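Local structure of SnoaL-like domain-containing protein (Kribbella flavida, 4LMI) at residues B[52-55]-B[56-60]; B[4-7]-B[8-12]. The protein is of unknown function but, as a SnoaL-like member of the NTF2 clan, may act as a ketosteroid isomerase or a related small-molecule enzyme. All coordinates share one frame; numbering follows the deposited sequence. Where two conformers were deposited one is given.

Contact 1 (B[52-55]-B[56-60]); sequences ADYL and RFNQE
R56 opens the second half of helix 51-59 by donating its N to A52 O, the i to i+4 bond of an alpha helix, while R56 CG comes within 3.4 Å of A52 O. F57 N repeats the helical step to D53 O. With CG turned anti to the backbone N (chi1 163°), the F57 ring reaches the Y54 ring, CD2 lying 3.9 Å from CE1; Y39 meets both rings, and I48 of strand 46-49 also touches them.

N58 grips Y54 twice. Its N and its ND2 reach Y54 O from opposite faces of the carbonyl plane, and the ND2 bond is bent, 131° at the hydrogen. The same ND2 sits over the centre of the Y54 ring, with amide and ring planes 83° apart. One water, 2.7 Å from Y54 OH, donates to N58 OD1 at 2.7 Å. Y54 OH also hydrogen-bonds to Y17 OH, and N58 OD1 to a bound EPE (HEPES buffer) molecule, probably from the crystallisation liquor, which may mark a pocket. Next, Q59 N bonds to L55 O, and its amide carbon CD packs on L55 CG at 3.8 Å. At E60, OE2 receives R56 NH2 in a salt bridge of 3.0 Å, the R56 chain being bent at chi3.

Contact 2 (B[4-7]-B[8-12]); sequences MTDT and EQTRA
T5 OG1 is gripped by two groups: E8 N donates to it over 3.1 Å with a nearly straight N-H (160°), and a water lies 2.6 Å away. This is the N-cap bond of helix 6-22. The hydroxyl stands between the backbone N and the carbonyl carbon of T5 (chi1 63°), a rotation that turns it to the amide of E8. The two side chains then run side by side in the same direction, E8 CG 3.4 Å from T5 OG1, and the water gives a weak further bond to E8 OE2.

The E8 chain folds at chi2 and presents its carboxylate to R11 one turn on. The grip is side-on, with NE on OE1 at 2.8 Å and NH2 on OE2 at 3.0 Å; each oxygen is met on its syn side, and both lie in or close to the guanidinium plane. T7 CG2 rests near this pair, 3.8 Å from E8 OE2. R11 NH1 also forms a salt bridge with D75 of the second subunit, so the arginine ties the helix start to the dimer partner.

On another side of the turn, a water donates to T10 OG1 over 2.8 Å and, in one of the two conformers of D6, also to D6 OD1. T7 OG1 and T10 OG1 bond the backbone of G76, just beyond strand 65-75. Selenomethionine M4 packs its CG on E8 CB at 3.7 Å, before the cap. With Q9 N, T10 N and R11 N bonded to the carbonyls of T5, D6 and T7, the arrangement is a threonine-capped alpha-helix N-terminus with an i to i+3 Glu-Arg salt bridge in its first turns.

Contact 2 comes first along the chain, at the start of helix 6-22, and contact 1 follows on helix 51-59, after helix 26-31 and the strands 37-41 and 46-49. Their centres are 26 Å apart and their nearest atoms about 14 Å, so they do not touch. Both helices pack against the mixed sheet, but near the two strands that are outermost within this chain: contact 2 beside strand 65-75, contact 1 beside strand 46-49. Helix 6-22 spans part of the gap, since its Y17 bonds to Y54 of contact 1. Each contact also meets the second subunit, through different residues. They belong to helices that flank a curved sheet, consistent with an NTF2-like fold, with the possible pocket near contact 1.

Contact 1 (B[52-55]-B[56-60])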
loop_
_atom_site.group_PDB
_atom_site.type_symbol
_atom_site.label_atom_id
_atom_site.label_comp_id
_atom_site.label_asym_id
_atom_site.label_seq_id
_atom_site.Cartn_x
_atom_site.Cartn_y
_atom_site.Cartn_z
ATOM N N ALA B 52 -21.341 0.696 -12.832
ATOM C CA ALA B 52 -22.497 -0.149 -12.518
ATOM C C ALA B 52 -22.071 -1.456 -11.833
ATOM O O ALA B 52 -22.566 -1.787 -10.753
ATOM C CB ALA B 52 -23.324 -0.430 -13.766
ATOM N N ASP B 53 -21.144 -2.183 -12.451
ATOM C CA ASP B 53 -20.672 -3.449 -11.883
ATOM C C ASP B 53 -19.927 -3.265 -10.567
ATOM O O ASP B 53 -20.088 -4.065 -9.647
ATOM C CB ASP B 53 -19.806 -4.221 -12.880
ATOM C CG ASP B 53 -20.618 -4.844 -14.002
ATOM O OD1 ASP B 53 -21.863 -4.786 -13.958
ATOM O OD2 ASP B 53 -20.004 -5.394 -14.937
ATOM N N TYR B 54 -19.125 -2.204 -10.475
ATOM C CA TYR B 54 -18.358 -1.954 -9.260
ATOM C C TYR B 54 -19.287 -1.629 -8.090
ATOM O O TYR B 54 -19.086 -2.132 -6.982
ATOM C CB TYR B 54 -17.285 -0.878 -9.469
ATOM C CG TYR B 54 -16.389 -0.689 -8.258
ATOM C CD1 TYR B 54 -15.746 -1.778 -7.662
ATOM C CD2 TYR B 54 -16.186 0.575 -7.710
ATOM C CE1 TYR B 54 -14.936 -1.610 -6.546
ATOM C CE2 TYR B 54 -15.368 0.756 -6.606
ATOM C CZ TYR B 54 -14.746 -0.337 -6.029
ATOM O OH TYR B 54 -13.942 -0.149 -4.928
ATOM N N LEU B 55 -20.325 -0.834 -8.355
ATOM C CA LEU B 55 -21.315 -0.504 -7.331
ATOM C C LEU B 55 -22.010 -1.771 -6.831
ATOM O O LEU B 55 -22.120 -1.986 -5.625
ATOM C CB LEU B 55 -22.337 0.520 -7.852
ATOM C CG LEU B 55 -23.423 0.985 -6.869
ATOM C CD1 LEU B 55 -22.835 1.623 -5.613
ATOM C CD2 LEU B 55 -24.405 1.930 -7.551
ATOM N N ARG B 56 -22.452 -2.611 -7.763
ATOM C CA ARG B 56 -23.087 -3.893 -7.434
ATOM C C ARG B 56 -22.202 -4.785 -6.562
ATOM O O ARG B 56 -22.682 -5.365 -5.588
ATOM C CB ARG B 56 -23.490 -4.648 -8.703
ATOM C CG ARG B 56 -24.672 -4.050 -9.446
ATOM C CD ARG B 56 -25.284 -5.056 -10.409
ATOM N NE ARG B 56 -26.143 -6.017 -9.716
ATOM C CZ ARG B 56 -26.672 -7.104 -10.276
ATOM N NH1 ARG B 56 -26.433 -7.394 -11.551
ATOM N NH2 ARG B 56 -27.442 -7.909 -9.556
ATOM N N PHE B 57 -20.917 -4.881 -6.913
ATOM C CA PHE B 57 -19.933 -5.664 -6.154
ATOM C C PHE B 57 -19.907 -5.238 -4.689
ATOM O O PHE B 57 -19.934 -6.082 -3.790
ATOM C CB PHE B 57 -18.541 -5.534 -6.802
ATOM C CG PHE B 57 -17.392 -5.947 -5.915
ATOM C CD1 PHE B 57 -17.121 -7.289 -5.673
ATOM C CD2 PHE B 57 -16.551 -4.987 -5.355
ATOM C CE1 PHE B 57 -16.054 -7.665 -4.870
ATOM C CE2 PHE B 57 -15.478 -5.359 -4.553
ATOM C CZ PHE B 57 -15.232 -6.701 -4.308
ATOM N N ASN B 58 -19.869 -3.927 -4.459
ATOM C CA ASN B 58 -19.896 -3.388 -3.106
ATOM C C ASN B 58 -21.223 -3.620 -2.379
ATOM O O ASN B 58 -21.234 -3.941 -1.189
ATOM C CB ASN B 58 -19.524 -1.904 -3.124
ATOM C CG ASN B 58 -18.054 -1.688 -3.412
ATOM O OD1 ASN B 58 -17.201 -1.934 -2.555
ATOM N ND2 ASN B 58 -17.744 -1.244 -4.626
ATOM N N GLN B 59 -22.331 -3.474 -3.105
ATOM C CA GLN B 59 -23.669 -3.669 -2.539
ATOM C C GLN B 59 -23.988 -5.138 -2.232
ATOM O O GLN B 59 -24.682 -5.440 -1.255
ATOM C CB GLN B 59 -24.731 -3.074 -3.465
ATOM C CG GLN B 59 -24.727 -1.550 -3.518
ATOM C CD GLN B 59 -25.659 -0.995 -4.578
ATOM O OE1 GLN B 59 -25.865 -1.607 -5.624
ATOM N NE2 GLN B 59 -26.225 0.175 -4.314
ATOM N N GLU B 60 -23.474 -6.043 -3.063
ATOM C CA GLU B 60 -23.717 -7.477 -2.896
ATOM C C GLU B 60 -22.783 -8.145 -1.885
ATOM O O GLU B 60 -22.932 -9.334 -1.600
ATOM C CB GLU B 60 -23.614 -8.201 -4.237
ATOM C CG GLU B 60 -24.763 -7.917 -5.192
ATOM C CD GLU B 60 -24.602 -8.616 -6.527
ATOM O OE1 GLU B 60 -23.788 -9.562 -6.622
ATOM O OE2 GLU B 60 -25.297 -8.222 -7.483
HETATM O O HOH W 1 -14.568 -2.060 -3.121
#

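Contact 2 (B[4-7]-B[8-12])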
loop_
_atom_site.group_PDB
_atom_site.type_symbol
_atom_site.label_atom_id
_atom_site.label_comp_id
_atom_site.label_asym_id
_atom_site.label_seq_id
_atom_site.Cartn_x
_atom_site.Cartn_y
_atom_site.Cartn_z
HETATM N N MSE B 4 -7.506 25.389 -5.663
HETATM C CA MSE B 4 -7.142 24.115 -5.071
HETATM C C MSE B 4 -6.240 23.338 -6.019
HETATM O O MSE B 4 -6.556 23.169 -7.202
HETATM C CB MSE B 4 -8.390 23.298 -4.754
HETATM C CG MSE B 4 -8.145 22.157 -3.782
HETATM SE SE MSE B 4 -9.809 21.406 -3.108
HETATM C CE MSE B 4 -10.637 23.037 -2.430
ATOM N N THR B 5 -5.117 22.867 -5.492
ATOM C CA THR B 5 -4.219 22.012 -6.250
ATOM C C THR B 5 -4.902 20.672 -6.534
ATOM O O THR B 5 -5.846 20.271 -5.820
ATOM C CB THR B 5 -2.916 21.747 -5.471
ATOM O OG1 THR B 5 -3.218 21.030 -4.268
ATOM C CG2 THR B 5 -2.204 23.061 -5.117
ATOM N N ASP B 6 -4.427 20.015 -7.591
ATOM C CA ASP B 6 -4.776 18.640 -7.931
ATOM C C ASP B 6 -4.687 17.756 -6.687
ATOM O O ASP B 6 -5.610 17.001 -6.371
ATOM C CB ASP B 6 -3.800 18.138 -9.001
ATOM C CG ASP B 6 -4.306 16.915 -9.732
ATOM O OD1 ASP B 6 -5.518 16.647 -9.659
ATOM O OD2 ASP B 6 -3.490 16.233 -10.394
ATOM N N THR B 7 -3.569 17.886 -5.979
ATOM C CA THR B 7 -3.259 17.106 -4.773
ATOM C C THR B 7 -4.336 17.259 -3.701
ATOM O O THR B 7 -4.828 16.259 -3.167
ATOM C CB THR B 7 -1.870 17.468 -4.207
ATOM O OG1 THR B 7 -0.877 17.193 -5.204
ATOM C CG2 THR B 7 -1.552 16.658 -2.926
ATOM N N GLU B 8 -4.733 18.494 -3.406
ATOM C CA GLU B 8 -5.738 18.690 -2.361
ATOM C C GLU B 8 -7.130 18.205 -2.784
ATOM O O GLU B 8 -7.892 17.687 -1.958
ATOM C CB GLU B 8 -5.727 20.126 -1.815
ATOM C CG GLU B 8 -4.419 20.497 -1.103
ATOM C CD GLU B 8 -3.926 19.433 -0.120
ATOM O OE1 GLU B 8 -4.706 19.009 0.759
ATOM O OE2 GLU B 8 -2.744 19.021 -0.223
ATOM N N GLN B 9 -7.436 18.328 -4.078
ATOM C CA GLN B 9 -8.674 17.775 -4.634
ATOM C C GLN B 9 -8.717 16.256 -4.455
ATOM O O GLN B 9 -9.719 15.697 -3.998
ATOM C CB GLN B 9 -8.812 18.155 -6.110
ATOM C CG GLN B 9 -10.069 17.619 -6.780
ATOM C CD GLN B 9 -10.432 18.368 -8.048
ATOM O OE1 GLN B 9 -9.692 19.244 -8.506
ATOM N NE2 GLN B 9 -11.584 18.033 -8.619
ATOM N N THR B 10 -7.614 15.600 -4.799
ATOM C CA THR B 10 -7.476 14.155 -4.619
ATOM C C THR B 10 -7.604 13.752 -3.152
ATOM O O THR B 10 -8.287 12.767 -2.831
ATOM C CB THR B 10 -6.131 13.685 -5.194
ATOM O OG1 THR B 10 -6.158 13.882 -6.612
ATOM C CG2 THR B 10 -5.866 12.205 -4.893
ATOM N N ARG B 11 -6.960 14.510 -2.264
ATOM C CA ARG B 11 -7.056 14.227 -0.829
ATOM C C ARG B 11 -8.514 14.219 -0.353
ATOM O O ARG B 11 -8.951 13.273 0.308
ATOM C CB ARG B 11 -6.235 15.222 -0.001
ATOM C CG ARG B 11 -6.014 14.768 1.441
ATOM C CD ARG B 11 -5.327 15.823 2.304
ATOM N NE ARG B 11 -4.140 16.381 1.654
ATOM C CZ ARG B 11 -2.952 15.782 1.601
ATOM N NH1 ARG B 11 -2.773 14.599 2.180
ATOM N NH2 ARG B 11 -1.937 16.368 0.969
ATOM N N ALA B 12 -9.257 15.270 -0.701
ATOM C CA ALA B 12 -10.664 15.393 -0.321
ATOM C C ALA B 12 -11.489 14.258 -0.921
ATOM O O ALA B 12 -12.363 13.693 -0.247
ATOM C CB ALA B 12 -11.220 16.751 -0.749
HETATM O O HOH W 2 -1.151 20.760 -2.667
HETATM O O HOH W 3 -7.627 15.397 -8.378
#